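PDB 7L0Y: VP2 from Primate bocaparvovirus 1, which assembles, as 60 copies of the capsid proteins, into the T=1 icosahedral shell of human bocavirus 1, about 26 nm in diameter. Local coordinates for residues T33-Q38 and D152-L157. Sequence-based numbering, arbitrary orientation.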
ATOM      1  N   THR A  33     -28.954  55.003 -66.494  1.00 12.37           N
ATOM      2  CA  THR A  33     -28.797  55.324 -67.901  1.00 12.37           C
ATOM      3  C   THR A  33     -27.375  55.001 -68.319  1.00 12.37           C
ATOM      4  O   THR A  33     -26.428  55.279 -67.583  1.00 12.37           O
ATOM      5  CB  THR A  33     -29.127  56.793 -68.185  1.00 13.04           C
ATOM      6  OG1 THR A  33     -28.318  57.646 -67.370  1.00 13.04           O
ATOM      7  CG2 THR A  33     -30.593  57.079 -67.927  1.00 13.04           C
ATOM      8  N   LYS A  34     -27.233  54.391 -69.489  1.00 11.44           N
ATOM      9  CA  LYS A  34     -25.943  54.054 -70.063  1.00 11.44           C
ATOM     10  C   LYS A  34     -25.882  54.634 -71.461  1.00 11.44           C
ATOM     11  O   LYS A  34     -26.811  54.455 -72.246  1.00 11.44           O
ATOM     12  CB  LYS A  34     -25.737  52.546 -70.119  1.00 13.05           C
ATOM     13  CG  LYS A  34     -25.676  51.886 -68.781  1.00 13.05           C
ATOM     14  CD  LYS A  34     -25.435  50.408 -68.930  1.00 13.05           C
ATOM     15  CE  LYS A  34     -26.563  49.725 -69.674  1.00 13.05           C
ATOM     16  NZ  LYS A  34     -27.864  49.794 -68.952  1.00 13.05           N
ATOM     17  N   ASN A  35     -24.802  55.330 -71.768  1.00 11.95           N
ATOM     18  CA  ASN A  35     -24.638  55.962 -73.064  1.00 11.95           C
ATOM     19  C   ASN A  35     -23.199  55.839 -73.515  1.00 11.95           C
ATOM     20  O   ASN A  35     -22.283  56.098 -72.742  1.00 11.95           O
ATOM     21  CB  ASN A  35     -25.021  57.436 -73.018  1.00 14.26           C
ATOM     22  CG  ASN A  35     -26.500  57.653 -72.999  1.00 14.26           C
ATOM     23  OD1 ASN A  35     -27.146  57.608 -74.035  1.00 14.26           O
ATOM     24  ND2 ASN A  35     -27.053  57.883 -71.820  1.00 14.26           N
ATOM     25  N   THR A  36     -23.003  55.456 -74.762  1.00 11.35           N
ATOM     26  CA  THR A  36     -21.687  55.456 -75.367  1.00 11.35           C
ATOM     27  C   THR A  36     -21.755  56.318 -76.610  1.00 11.35           C
ATOM     28  O   THR A  36     -22.737  56.266 -77.349  1.00 11.35           O
ATOM     29  CB  THR A  36     -21.217  54.053 -75.747  1.00 10.72           C
ATOM     30  OG1 THR A  36     -21.454  53.162 -74.665  1.00 10.72           O
ATOM     31  CG2 THR A  36     -19.740  54.061 -75.982  1.00 10.72           C
ATOM     32  N   ARG A  37     -20.732  57.132 -76.818  1.00 12.70           N
ATOM     33  CA  ARG A  37     -20.563  57.838 -78.071  1.00 12.70           C
ATOM     34  C   ARG A  37     -19.184  57.555 -78.627  1.00 12.70           C
ATOM     35  O   ARG A  37     -18.260  57.190 -77.907  1.00 12.70           O
ATOM     36  CB  ARG A  37     -20.729  59.352 -77.939  1.00 16.31           C
ATOM     37  CG  ARG A  37     -22.055  59.811 -77.448  1.00 16.31           C
ATOM     38  CD  ARG A  37     -23.157  59.508 -78.419  1.00 16.31           C
ATOM     39  NE  ARG A  37     -24.424  60.035 -77.944  1.00 16.31           N
ATOM     40  CZ  ARG A  37     -25.254  59.377 -77.148  1.00 16.31           C
ATOM     41  NH1 ARG A  37     -24.952  58.164 -76.727  1.00 16.31           N
ATOM     42  NH2 ARG A  37     -26.385  59.941 -76.768  1.00 16.31           N
ATOM     43  N   GLN A  38     -19.070  57.733 -79.928  1.00 16.16           N
ATOM     44  CA  GLN A  38     -17.802  57.776 -80.627  1.00 16.16           C
ATOM     45  C   GLN A  38     -17.442  59.243 -80.777  1.00 16.16           C
ATOM     46  O   GLN A  38     -18.207  60.009 -81.366  1.00 16.16           O
ATOM     47  CB  GLN A  38     -17.939  57.075 -81.975  1.00 19.27           C
ATOM     48  CG  GLN A  38     -16.716  56.946 -82.849  1.00 19.27           C
ATOM     49  CD  GLN A  38     -15.622  56.104 -82.250  1.00 19.27           C
ATOM     50  OE1 GLN A  38     -14.518  56.577 -82.032  1.00 19.27           O
ATOM     51  NE2 GLN A  38     -15.940  54.865 -81.925  1.00 19.27           N
ATOM     52  N   ASP A 152     -21.862  72.411 -77.350  1.00 29.78           N
ATOM     53  CA  ASP A 152     -20.747  71.486 -77.256  1.00 29.78           C
ATOM     54  C   ASP A 152     -21.140  70.147 -76.653  1.00 29.78           C
ATOM     55  O   ASP A 152     -20.271  69.308 -76.408  1.00 29.78           O
ATOM     56  CB  ASP A 152     -19.609  72.128 -76.449  1.00 32.50           C
ATOM     57  CG  ASP A 152     -20.027  72.528 -75.044  1.00 32.50           C
ATOM     58  OD1 ASP A 152     -21.125  72.145 -74.595  1.00 32.50           O
ATOM     59  OD2 ASP A 152     -19.256  73.249 -74.379  1.00 32.50           O
ATOM     60  N   VAL A 153     -22.423  69.942 -76.392  1.00 24.47           N
ATOM     61  CA  VAL A 153     -22.893  68.818 -75.599  1.00 24.47           C
ATOM     62  C   VAL A 153     -22.844  67.523 -76.405  1.00 24.47           C
ATOM     63  O   VAL A 153     -22.794  67.534 -77.639  1.00 24.47           O
ATOM     64  CB  VAL A 153     -24.312  69.113 -75.084  1.00 23.39           C
ATOM     65  CG1 VAL A 153     -25.302  69.058 -76.234  1.00 23.39           C
ATOM     66  CG2 VAL A 153     -24.693  68.203 -73.918  1.00 23.39           C
ATOM     67  N   MET A 154     -22.841  66.405 -75.691  1.00 22.67           N
ATOM     68  CA  MET A 154     -22.877  65.079 -76.282  1.00 22.67           C
ATOM     69  C   MET A 154     -24.044  64.955 -77.256  1.00 22.67           C
ATOM     70  O   MET A 154     -25.105  65.544 -77.028  1.00 22.67           O
ATOM     71  CB  MET A 154     -22.982  64.062 -75.149  1.00 21.83           C
ATOM     72  CG  MET A 154     -23.096  62.614 -75.489  1.00 21.83           C
ATOM     73  SD  MET A 154     -22.771  61.751 -73.951  1.00 21.83           S
ATOM     74  CE  MET A 154     -23.248  60.082 -74.304  1.00 21.83           C
ATOM     75  N   PRO A 155     -23.885  64.218 -78.358  1.00 21.51           N
ATOM     76  CA  PRO A 155     -24.960  64.151 -79.347  1.00 21.51           C
ATOM     77  C   PRO A 155     -26.133  63.368 -78.798  1.00 21.51           C
ATOM     78  O   PRO A 155     -25.971  62.448 -77.998  1.00 21.51           O
ATOM     79  CB  PRO A 155     -24.310  63.418 -80.527  1.00 19.09           C
ATOM     80  CG  PRO A 155     -22.860  63.481 -80.266  1.00 19.09           C
ATOM     81  CD  PRO A 155     -22.753  63.392 -78.786  1.00 19.09           C
ATOM     82  N   ASP A 156     -27.324  63.738 -79.253  1.00 21.99           N
ATOM     83  CA  ASP A 156     -28.547  63.129 -78.753  1.00 21.99           C
ATOM     84  C   ASP A 156     -28.668  61.689 -79.236  1.00 21.99           C
ATOM     85  O   ASP A 156     -28.883  60.767 -78.444  1.00 21.99           O
ATOM     86  CB  ASP A 156     -29.731  63.977 -79.205  1.00 25.61           C
ATOM     87  CG  ASP A 156     -31.028  63.557 -78.586  1.00 25.61           C
ATOM     88  OD1 ASP A 156     -31.018  62.678 -77.706  1.00 25.61           O
ATOM     89  OD2 ASP A 156     -32.073  64.102 -78.990  1.00 25.61           O
ATOM     90  N   LEU A 157     -28.516  61.479 -80.537  1.00 21.17           N
ATOM     91  CA  LEU A 157     -28.541  60.132 -81.080  1.00 21.17           C
ATOM     92  C   LEU A 157     -27.239  59.405 -80.764  1.00 21.17           C
ATOM     93  O   LEU A 157     -26.157  59.974 -80.917  1.00 21.17           O
ATOM     94  CB  LEU A 157     -28.758  60.164 -82.586  1.00 21.89           C
ATOM     95  CG  LEU A 157     -30.130  60.672 -83.009  1.00 21.89           C
ATOM     96  CD1 LEU A 157     -30.167  60.839 -84.498  1.00 21.89           C
ATOM     97  CD2 LEU A 157     -31.185  59.695 -82.556  1.00 21.89           C
TER
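R37 reaches from the strand into the bend of segment 152-157 and takes hold of the carbonyl of P155 side-on. Both R37 NE, at 2.9 Å, and R37 NH2, at 2.8 Å, donate to P155 O, which lies almost in the guanidinium plane; the NH2 bond arrives in the carbonyl plane, the NE bond tilted from it. On the group's other side R37 NH1 turns back to T36 O at 3.0 Å, so three nitrogens hold it between two backbones and fix its rotation. The bend at chi2 (-66°) helps swing the guanidinium back near its own strand. Arginine suits this place because its flat, multiply donating end can serve two backbone carbonyls, from different edges.

The packing is closest on the face taken by M154, whose CE sits over the centre of the guanidinium and also meets R37 CG and N35 CB, each at 3.4 Å. CG of M154 is anti to the backbone N (chi1 177°) and the rest of the chain extended, letting the slim, unbranched thioether cross R37 at about a right angle. M154 also touches W162 and C81. Strand 30-42 pairs antiparallel with 446-462 in the jelly-roll beta-barrel characteristic of parvovirus capsid proteins, and parallel with 161-169; segment 152-157 belongs to the loop that leads into strand 161-169.

The side chains of P155 and D156 pack more loosely, and both residues are partly exposed. The proline ring passes R37 with P155 CD 3.8 Å from R37 NE, and its nitrogen, lacking a hydrogen, leaves the carbonyl as the residue's polar contribution. The carboxylate of D156 instead forms a salt bridge with R392. The CB atoms of D156 and L157 point away from the strand; L157 packs against Y499 of its own chain and W468 of a neighbouring subunit, while its carbonyl group lies over the second guanidinium face.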